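Long-range contacts in peptidoglycan glycosyltransferase (Eggerthella lenta, PDB 4MNR), which is a penicillin-binding protein whose transpeptidase-type domain belongs to the wider beta-lactamase clan: residues Ala176-Phe187 against Pro317-Ala325; Asp334-Asp344 against Ala357-Lys368. All coordinates share one frame; numbering follows the deposited sequence. Where two conformers were deposited one is given.

Interaction 1. Residues Ala176-Phe187 against Pro317-Ala325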
loop_
_atom_site.group_PDB
_atom_site.type_symbol
_atom_site.label_atom_id
_atom_site.label_comp_id
_atom_site.label_asym_id
_atom_site.label_seq_id
_atom_site.Cartn_x
_atom_site.Cartn_y
_atom_site.Cartn_z
ATOM N N ALA A 176 2.983 -1.101 7.040
ATOM C CA ALA A 176 2.905 -1.375 5.604
ATOM C C ALA A 176 1.892 -2.442 5.226
ATOM O O ALA A 176 1.240 -2.351 4.173
ATOM C CB ALA A 176 4.297 -1.742 5.054
ATOM N N ALA A 177 1.797 -3.475 6.050
ATOM C CA ALA A 177 0.878 -4.573 5.793
ATOM C C ALA A 177 -0.182 -4.661 6.877
ATOM O O ALA A 177 -1.286 -5.131 6.623
ATOM C CB ALA A 177 1.632 -5.881 5.710
ATOM N N GLY A 178 0.165 -4.219 8.081
ATOM C CA GLY A 178 -0.602 -4.561 9.274
ATOM C C GLY A 178 -1.600 -3.556 9.819
ATOM O O GLY A 178 -2.233 -3.818 10.843
ATOM N N SER A 179 -1.749 -2.427 9.130
ATOM C CA SER A 179 -2.539 -1.292 9.618
ATOM C C SER A 179 -3.540 -0.769 8.581
ATOM O O SER A 179 -3.185 -0.583 7.420
ATOM C CB SER A 179 -1.589 -0.152 10.007
ATOM O OG SER A 179 -0.761 -0.538 11.090
ATOM N N LEU A 180 -4.775 -0.488 9.004
ATOM C CA LEU A 180 -5.757 0.129 8.102
ATOM C C LEU A 180 -5.686 1.646 8.136
ATOM O O LEU A 180 -5.628 2.249 9.211
ATOM C CB LEU A 180 -7.185 -0.287 8.455
ATOM C CG LEU A 180 -7.537 -1.747 8.193
ATOM C CD1 LEU A 180 -8.970 -2.016 8.664
ATOM C CD2 LEU A 180 -7.372 -2.074 6.723
ATOM N N TYR A 181 -5.752 2.252 6.965
ATOM C CA TYR A 181 -5.755 3.708 6.829
ATOM C C TYR A 181 -6.940 4.151 5.978
ATOM O O TYR A 181 -7.409 3.403 5.125
ATOM C CB TYR A 181 -4.500 4.168 6.087
ATOM C CG TYR A 181 -3.183 4.094 6.843
ATOM C CD1 TYR A 181 -2.766 5.157 7.633
ATOM C CD2 TYR A 181 -2.353 2.990 6.735
ATOM C CE1 TYR A 181 -1.565 5.115 8.311
ATOM C CE2 TYR A 181 -1.152 2.935 7.419
ATOM C CZ TYR A 181 -0.761 4.004 8.197
ATOM O OH TYR A 181 0.440 3.981 8.881
ATOM N N ALA A 182 -7.408 5.381 6.178
ATOM C CA ALA A 182 -8.277 5.996 5.173
ATOM C C ALA A 182 -7.398 6.367 3.982
ATOM O O ALA A 182 -6.371 7.038 4.154
ATOM C CB ALA A 182 -8.916 7.238 5.732
ATOM N N PRO A 183 -7.791 5.949 2.769
ATOM C CA PRO A 183 -6.915 6.208 1.619
ATOM C C PRO A 183 -7.085 7.610 1.057
ATOM O O PRO A 183 -6.254 8.056 0.256
ATOM C CB PRO A 183 -7.371 5.172 0.588
ATOM C CG PRO A 183 -8.838 4.962 0.904
ATOM C CD PRO A 183 -8.926 5.064 2.425
ATOM N N GLY A 184 -8.166 8.284 1.441
ATOM C CA GLY A 184 -8.454 9.580 0.861
ATOM C C GLY A 184 -8.491 9.506 -0.657
ATOM O O GLY A 184 -8.870 8.486 -1.255
ATOM N N SER A 185 -8.068 10.588 -1.295
ATOM C CA SER A 185 -8.254 10.730 -2.727
ATOM C C SER A 185 -7.475 9.718 -3.594
ATOM O O SER A 185 -7.706 9.628 -4.795
ATOM C CB SER A 185 -7.992 12.187 -3.142
ATOM O OG SER A 185 -6.859 12.701 -2.458
ATOM N N THR A 186 -6.586 8.929 -2.987
ATOM C CA THR A 186 -5.941 7.834 -3.705
ATOM C C THR A 186 -6.964 6.795 -4.185
ATOM O O THR A 186 -6.812 6.163 -5.230
ATOM C CB THR A 186 -4.886 7.134 -2.829
ATOM O OG1 THR A 186 -4.903 7.713 -1.520
ATOM C CG2 THR A 186 -3.529 7.383 -3.412
ATOM N N PHE A 187 -8.029 6.637 -3.411
ATOM C CA PHE A 187 -9.099 5.700 -3.731
ATOM C C PHE A 187 -9.868 6.106 -4.989
ATOM O O PHE A 187 -10.609 5.302 -5.559
ATOM C CB PHE A 187 -10.059 5.613 -2.529
ATOM C CG PHE A 187 -11.166 4.611 -2.683
ATOM C CD1 PHE A 187 -10.953 3.255 -2.440
ATOM C CD2 PHE A 187 -12.440 5.031 -3.005
ATOM C CE1 PHE A 187 -11.981 2.335 -2.568
ATOM C CE2 PHE A 187 -13.483 4.114 -3.143
ATOM C CZ PHE A 187 -13.248 2.761 -2.919
ATOM N N PRO A 317 -13.993 3.641 2.504
ATOM C CA PRO A 317 -12.919 2.635 2.468
ATOM C C PRO A 317 -11.858 2.779 3.559
ATOM O O PRO A 317 -11.507 3.892 3.958
ATOM C CB PRO A 317 -12.266 2.886 1.114
ATOM C CG PRO A 317 -12.523 4.358 0.846
ATOM C CD PRO A 317 -13.891 4.607 1.392
ATOM N N GLN A 318 -11.374 1.639 4.043
ATOM C CA GLN A 318 -10.190 1.606 4.897
ATOM C C GLN A 318 -9.283 0.571 4.266
ATOM O O GLN A 318 -9.720 -0.539 3.957
ATOM C CB GLN A 318 -10.536 1.156 6.306
ATOM C CG GLN A 318 -11.591 2.007 6.976
ATOM C CD GLN A 318 -11.876 1.540 8.383
ATOM O OE1 GLN A 318 -13.002 1.165 8.715
ATOM N NE2 GLN A 318 -10.855 1.558 9.224
ATOM N N ALA A 319 -8.018 0.916 4.087
ATOM C CA ALA A 319 -7.149 0.032 3.334
ATOM C C ALA A 319 -5.781 -0.060 3.970
ATOM O O ALA A 319 -5.323 0.887 4.615
ATOM C CB ALA A 319 -7.005 0.537 1.905
ATOM N N THR A 320 -5.110 -1.183 3.736
ATOM C CA THR A 320 -3.687 -1.250 4.060
ATOM C C THR A 320 -2.870 -0.595 2.961
ATOM O O THR A 320 -3.358 -0.402 1.856
ATOM C CB THR A 320 -3.227 -2.702 4.216
ATOM O OG1 THR A 320 -3.499 -3.431 3.015
ATOM C CG2 THR A 320 -3.943 -3.357 5.364
ATOM N N VAL A 321 -1.613 -0.267 3.246
ATOM C CA VAL A 321 -0.751 0.292 2.208
ATOM C C VAL A 321 -0.521 -0.766 1.124
ATOM O O VAL A 321 -0.475 -0.462 -0.072
ATOM C CB VAL A 321 0.570 0.803 2.806
ATOM C CG1 VAL A 321 1.465 1.398 1.710
ATOM C CG2 VAL A 321 0.260 1.838 3.883
ATOM N N LEU A 322 -0.426 -2.025 1.547
ATOM C CA LEU A 322 -0.319 -3.139 0.605
ATOM C C LEU A 322 -1.510 -3.178 -0.351
ATOM O O LEU A 322 -1.326 -3.338 -1.566
ATOM C CB LEU A 322 -0.212 -4.463 1.373
ATOM C CG LEU A 322 -0.192 -5.731 0.528
ATOM C CD1 LEU A 322 0.978 -5.730 -0.471
ATOM C CD2 LEU A 322 -0.133 -6.973 1.419
ATOM N N GLU A 323 -2.721 -2.993 0.186
ATOM C CA GLU A 323 -3.915 -2.967 -0.653
ATOM C C GLU A 323 -3.842 -1.820 -1.662
ATOM O O GLU A 323 -4.178 -2.000 -2.830
ATOM C CB GLU A 323 -5.189 -2.839 0.183
ATOM C CG GLU A 323 -6.439 -2.482 -0.624
ATOM C CD GLU A 323 -6.859 -3.565 -1.625
ATOM O OE1 GLU A 323 -6.680 -4.770 -1.346
ATOM O OE2 GLU A 323 -7.378 -3.204 -2.704
HETATM N N MSE A 324 -3.399 -0.647 -1.227
HETATM C CA MSE A 324 -3.302 0.466 -2.172
HETATM C C MSE A 324 -2.245 0.235 -3.245
HETATM O O MSE A 324 -2.400 0.663 -4.379
HETATM C CB MSE A 324 -3.108 1.815 -1.453
HETATM C CG MSE A 324 -4.261 2.166 -0.529
HETATM SE SE MSE A 324 -6.031 1.972 -1.357
HETATM C CE MSE A 324 -5.803 3.200 -2.859
ATOM N N ALA A 325 -1.173 -0.471 -2.902
ATOM C CA ALA A 325 -0.198 -0.850 -3.901
ATOM C C ALA A 325 -0.829 -1.827 -4.887
ATOM O O ALA A 325 -0.601 -1.724 -6.083
ATOM C CB ALA A 325 1.043 -1.453 -3.246
HETATM O O HOH W 1 -0.978 -1.074 5.933
#

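Interaction 2. Residues Asp334-Asp344 against Ala357-Lys368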
loop_
_atom_site.group_PDB
_atom_site.type_symbol
_atom_site.label_atom_id
_atom_site.label_comp_id
_atom_site.label_asym_id
_atom_site.label_seq_id
_atom_site.Cartn_x
_atom_site.Cartn_y
_atom_site.Cartn_z
ATOM N N ASP A 334 -2.677 -4.227 -16.764
ATOM C CA ASP A 334 -3.789 -4.564 -17.654
ATOM C C ASP A 334 -5.031 -5.052 -16.894
ATOM O O ASP A 334 -5.801 -5.880 -17.400
ATOM C CB ASP A 334 -3.359 -5.608 -18.704
ATOM C CG ASP A 334 -2.238 -5.106 -19.602
ATOM O OD1 ASP A 334 -2.165 -3.880 -19.847
ATOM O OD2 ASP A 334 -1.423 -5.942 -20.062
ATOM N N GLY A 335 -5.203 -4.553 -15.672
ATOM C CA GLY A 335 -6.405 -4.815 -14.902
ATOM C C GLY A 335 -6.277 -5.971 -13.926
ATOM O O GLY A 335 -7.174 -6.204 -13.114
ATOM N N VAL A 336 -5.158 -6.688 -13.994
ATOM C CA VAL A 336 -4.994 -7.911 -13.203
ATOM C C VAL A 336 -4.159 -7.642 -11.976
ATOM O O VAL A 336 -3.068 -7.086 -12.072
ATOM C CB VAL A 336 -4.285 -8.999 -14.017
ATOM C CG1 VAL A 336 -4.094 -10.253 -13.184
ATOM C CG2 VAL A 336 -5.082 -9.316 -15.271
ATOM N N ILE A 337 -4.679 -8.030 -10.819
ATOM C CA ILE A 337 -3.893 -7.985 -9.594
ATOM C C ILE A 337 -3.238 -9.341 -9.363
ATOM O O ILE A 337 -3.930 -10.348 -9.202
ATOM C CB ILE A 337 -4.792 -7.656 -8.395
ATOM C CG1 ILE A 337 -5.435 -6.275 -8.593
ATOM C CG2 ILE A 337 -3.994 -7.713 -7.098
ATOM C CD1 ILE A 337 -6.401 -5.861 -7.466
HETATM N N MSE A 338 -1.908 -9.371 -9.372
HETATM C CA MSE A 338 -1.175 -10.588 -9.020
HETATM C C MSE A 338 -1.139 -10.745 -7.499
HETATM O O MSE A 338 -1.145 -9.750 -6.769
HETATM C CB MSE A 338 0.257 -10.517 -9.562
HETATM C CG MSE A 338 0.356 -10.332 -11.078
HETATM SE SE MSE A 338 -0.445 -11.787 -12.091
HETATM C CE MSE A 338 0.952 -13.111 -11.784
ATOM N N GLN A 339 -1.103 -11.990 -7.026
ATOM C CA GLN A 339 -1.006 -12.255 -5.588
ATOM C C GLN A 339 0.308 -11.675 -5.044
ATOM O O GLN A 339 1.380 -12.023 -5.527
ATOM C CB GLN A 339 -1.051 -13.769 -5.358
ATOM C CG GLN A 339 -0.651 -14.197 -3.977
ATOM C CD GLN A 339 -1.644 -13.730 -2.926
ATOM O OE1 GLN A 339 -2.854 -13.854 -3.107
ATOM N NE2 GLN A 339 -1.138 -13.182 -1.831
ATOM N N PRO A 340 0.232 -10.776 -4.047
ATOM C CA PRO A 340 1.484 -10.234 -3.491
ATOM C C PRO A 340 2.283 -11.337 -2.807
ATOM O O PRO A 340 1.693 -12.175 -2.130
ATOM C CB PRO A 340 1.002 -9.217 -2.455
ATOM C CG PRO A 340 -0.432 -9.596 -2.169
ATOM C CD PRO A 340 -0.960 -10.139 -3.458
ATOM N N TYR A 341 3.597 -11.349 -2.991
ATOM C CA TYR A 341 4.419 -12.311 -2.269
ATOM C C TYR A 341 5.772 -11.741 -1.871
ATOM O O TYR A 341 6.274 -10.806 -2.502
ATOM C CB TYR A 341 4.585 -13.616 -3.051
ATOM C CG TYR A 341 5.428 -13.552 -4.303
ATOM C CD1 TYR A 341 4.906 -13.059 -5.488
ATOM C CD2 TYR A 341 6.735 -14.027 -4.307
ATOM C CE1 TYR A 341 5.650 -13.013 -6.639
ATOM C CE2 TYR A 341 7.494 -13.998 -5.464
ATOM C CZ TYR A 341 6.946 -13.487 -6.625
ATOM O OH TYR A 341 7.688 -13.456 -7.780
ATOM N N LEU A 342 6.343 -12.336 -0.828
ATOM C CA LEU A 342 7.524 -11.817 -0.170
ATOM C C LEU A 342 8.669 -12.831 -0.175
ATOM O O LEU A 342 9.825 -12.464 0.003
ATOM C CB LEU A 342 7.137 -11.476 1.271
ATOM C CG LEU A 342 7.878 -10.457 2.115
ATOM C CD1 LEU A 342 8.298 -9.256 1.294
ATOM C CD2 LEU A 342 6.953 -10.037 3.261
ATOM N N VAL A 343 8.350 -14.116 -0.353
ATOM C CA VAL A 343 9.388 -15.156 -0.360
ATOM C C VAL A 343 9.603 -15.704 -1.752
ATOM O O VAL A 343 8.675 -16.246 -2.350
ATOM C CB VAL A 343 9.064 -16.316 0.617
ATOM C CG1 VAL A 343 10.092 -17.465 0.469
ATOM C CG2 VAL A 343 9.042 -15.782 2.032
ATOM N N ASP A 344 10.827 -15.561 -2.267
ATOM C CA ASP A 344 11.140 -16.013 -3.618
ATOM C C ASP A 344 11.457 -17.493 -3.634
ATOM O O ASP A 344 11.085 -18.224 -4.561
ATOM C CB ASP A 344 12.347 -15.259 -4.177
ATOM C CG ASP A 344 12.794 -15.804 -5.529
ATOM O OD1 ASP A 344 12.154 -15.464 -6.546
ATOM O OD2 ASP A 344 13.785 -16.559 -5.576
ATOM N N ALA A 357 8.775 -19.578 -5.614
ATOM C CA ALA A 357 7.525 -18.846 -5.794
ATOM C C ALA A 357 7.080 -18.914 -7.241
ATOM O O ALA A 357 7.900 -18.863 -8.164
ATOM C CB ALA A 357 7.661 -17.405 -5.341
ATOM N N SER A 358 5.777 -19.069 -7.432
ATOM C CA SER A 358 5.192 -19.087 -8.762
ATOM C C SER A 358 4.198 -17.942 -8.808
ATOM O O SER A 358 3.144 -18.022 -8.175
ATOM C CB SER A 358 4.473 -20.419 -8.997
ATOM O OG SER A 358 3.861 -20.460 -10.272
ATOM N N PRO A 359 4.529 -16.864 -9.537
ATOM C CA PRO A 359 3.607 -15.726 -9.622
ATOM C C PRO A 359 2.269 -16.191 -10.180
ATOM O O PRO A 359 2.217 -16.992 -11.128
ATOM C CB PRO A 359 4.308 -14.772 -10.596
ATOM C CG PRO A 359 5.768 -15.153 -10.501
ATOM C CD PRO A 359 5.754 -16.642 -10.325
ATOM N N THR A 360 1.198 -15.691 -9.580
ATOM C CA THR A 360 -0.139 -16.217 -9.840
ATOM C C THR A 360 -1.154 -15.087 -9.747
ATOM O O THR A 360 -1.045 -14.226 -8.868
ATOM C CB THR A 360 -0.510 -17.256 -8.766
ATOM O OG1 THR A 360 0.438 -18.337 -8.787
ATOM C CG2 THR A 360 -1.905 -17.803 -9.001
ATOM N N LYS A 361 -2.131 -15.081 -10.656
ATOM C CA LYS A 361 -3.238 -14.122 -10.582
ATOM C C LYS A 361 -4.036 -14.251 -9.289
ATOM O O LYS A 361 -4.378 -15.354 -8.860
ATOM C CB LYS A 361 -4.181 -14.319 -11.780
ATOM C CG LYS A 361 -5.454 -13.471 -11.724
ATOM C CD LYS A 361 -6.147 -13.407 -13.080
ATOM C CE LYS A 361 -6.738 -14.744 -13.484
ATOM N NZ LYS A 361 -7.373 -14.639 -14.827
ATOM N N LEU A 362 -4.335 -13.114 -8.672
ATOM C CA LEU A 362 -5.254 -13.084 -7.548
ATOM C C LEU A 362 -6.651 -12.757 -8.051
ATOM O O LEU A 362 -7.595 -13.518 -7.818
ATOM C CB LEU A 362 -4.801 -12.070 -6.507
ATOM C CG LEU A 362 -5.771 -11.879 -5.338
ATOM C CD1 LEU A 362 -6.124 -13.187 -4.625
ATOM C CD2 LEU A 362 -5.161 -10.892 -4.371
HETATM N N MSE A 363 -6.795 -11.628 -8.737
HETATM C CA MSE A 363 -8.096 -11.266 -9.298
HETATM C C MSE A 363 -7.988 -10.306 -10.483
HETATM O O MSE A 363 -7.000 -9.588 -10.631
HETATM C CB MSE A 363 -9.024 -10.698 -8.207
HETATM C CG MSE A 363 -8.517 -9.438 -7.570
HETATM SE SE MSE A 363 -9.677 -8.891 -6.092
HETATM C CE MSE A 363 -9.090 -10.154 -4.744
ATOM N N GLN A 364 -9.003 -10.319 -11.338
ATOM C CA GLN A 364 -9.111 -9.336 -12.414
ATOM C C GLN A 364 -9.977 -8.178 -11.926
ATOM O O GLN A 364 -11.192 -8.337 -11.796
ATOM C CB GLN A 364 -9.767 -9.970 -13.646
ATOM C CG GLN A 364 -9.887 -9.017 -14.830
ATOM C CD GLN A 364 -8.780 -9.207 -15.856
ATOM O OE1 GLN A 364 -8.324 -10.328 -16.087
ATOM N NE2 GLN A 364 -8.343 -8.110 -16.477
ATOM N N ALA A 365 -9.371 -7.024 -11.644
ATOM C CA ALA A 365 -10.137 -5.884 -11.132
ATOM C C ALA A 365 -11.001 -5.229 -12.205
ATOM O O ALA A 365 -12.198 -5.031 -12.009
ATOM C CB ALA A 365 -9.217 -4.838 -10.476
ATOM N N VAL A 366 -10.381 -4.886 -13.331
ATOM C CA VAL A 366 -11.076 -4.262 -14.458
ATOM C C VAL A 366 -10.484 -4.816 -15.752
ATOM O O VAL A 366 -9.490 -5.538 -15.717
ATOM C CB VAL A 366 -10.912 -2.718 -14.473
ATOM C CG1 VAL A 366 -11.668 -2.060 -13.313
ATOM C CG2 VAL A 366 -9.439 -2.330 -14.458
ATOM N N SER A 367 -11.094 -4.485 -16.885
ATOM C CA SER A 367 -10.575 -4.936 -18.180
ATOM C C SER A 367 -9.267 -4.241 -18.545
ATOM O O SER A 367 -8.936 -3.179 -18.012
ATOM C CB SER A 367 -11.588 -4.679 -19.295
ATOM O OG SER A 367 -11.680 -3.291 -19.565
ATOM N N LYS A 368 -8.527 -4.854 -19.468
ATOM C CA LYS A 368 -7.308 -4.245 -19.970
ATOM C C LYS A 368 -7.584 -2.860 -20.565
ATOM O O LYS A 368 -6.828 -1.911 -20.331
ATOM C CB LYS A 368 -6.624 -5.146 -21.005
ATOM C CG LYS A 368 -5.367 -4.528 -21.585
ATOM C CD LYS A 368 -4.645 -5.497 -22.535
ATOM C CE LYS A 368 -3.302 -4.932 -22.987
ATOM N NZ LYS A 368 -3.424 -3.568 -23.571
HETATM O O HOH W 2 -3.686 -1.645 -19.930
HETATM O O HOH W 3 -6.270 -8.103 -18.638
HETATM O O HOH W 4 2.044 -13.722 -7.420
#

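Interaction 1. Residues Ala176-Phe187 against Pro317-Ala325
Pro317 plugs a hollow walled by Pro183 and Phe187. Its CG sits 3.7 Å from the centroid of the Phe187 ring and almost on the ring normal, a CH-pi contact over one face. The same CG meets CG of Pro183 at 3.7 Å, the two rings crossing at about a right angle; compact, rigid prolines suit so close a fit. Pro183 in turn presses CB against SE of Met324, 4.0 Å away. The Met324 chain bends at chi2 and chi3, which brings its CE up against the backbone O and the CB of Thr186. Ser185 to Phe187, a 3-10 turn leading into helix 188-197, open the SxxK motif of penicillin-binding proteins, so this packing lies against the start of that motif. Between the two loops runs a single antiparallel bridge, Tyr181 with Ala319, closed by Tyr181 N to Ala319 O and Ala319 N to Tyr181 O, both 2.8 Å. Ala319 points its methyl away from the loop 176-187, so the contact here is made by backbone. Leu180 lays CD2 along the backbone there, 3.9 Å from Thr320 CG2. Val321 CG2 bulges obliquely against the Tyr181 ring, 4.0 Å from CE2, while the phenol OH is held by Glu432. Thr320, N-cap of helix 321-332, turns OG1 to accept from Glu323 N, leaving CG2 to fill the hollow beside Ala177 O and Ser179 O. Water 1 links Ser179 O to Val321 N.

Interaction 2. Residues Asp334-Asp344 against Ala357-Lys368
Ile337 O takes two backbone donors at once, Leu362 N at 2.8 Å and Met363 N at 3.2 Å. This is a classic beta bulge in a two-stranded antiparallel sheet, where strand 361-364 spends an extra residue opposite Ile337 and the register shifts by one. Ile337 and Met363 send their side chains to one face, lying side by side; there Ile337 also packs on Met326 and Ala330 of helix 321-332, a place for a branched apolar residue. On the face of Val336 and Gln364, Val336 sets CG2 against the Gln364 amide and CG1 across the aliphatic part of Lys361. Beyond the bulge the Met338 chain folds back until CE touches the backbone of Thr360, and the Tyr341 ring meets the methyl of Ala357 obliquely. Gly335, with no side chain and a positive phi, lets its CA come to 3.3 Å from Val366 O as a CA-H...O contact.

Lys368 can be followed along Asp334, beside which it runs in the same direction. Its CB lies 3.8 Å from Asp334 O, and CG is 3.7 Å from Asp334 CB. CD then passes Asp334 CG, and CE comes to 3.5 Å from Asp334 OD1. A turn at the last torsion (chi4 -53°) leaves NZ 3.9 Å from OD1 of Asp334, a long salt bridge; the flexible lysine thus offers methylenes first and charge last. Water 2 donates to the same OD1 and to Lys368 O. At this end of the sheet Gln364 bends at chi2 and donates NE2 to Val366 O at 2.9 Å, nearly straight (176°), with the acceptor in the plane of its amide.

Overall arrangement
Interaction 1 comes first along the chain and closes before interaction 2 opens; their centres lie about 18 Å apart. Helix 321-332 joins them: its first turn belongs to 317-325, and the chain leaving it enters strand 336-338. They also touch directly, where Leu322 CD1 packs on Pro340 CB. Interaction 1 is buried near the centre of the chain, next to the five-stranded sheet that includes 409-418 and 425-431. Interaction 2 lies farther out and is partly exposed. From it, strand 343-347 runs into the mixed sheet with strand 108-111, so one continuous stretch of chain leads from the core of the transpeptidase-type domain to that second sheet.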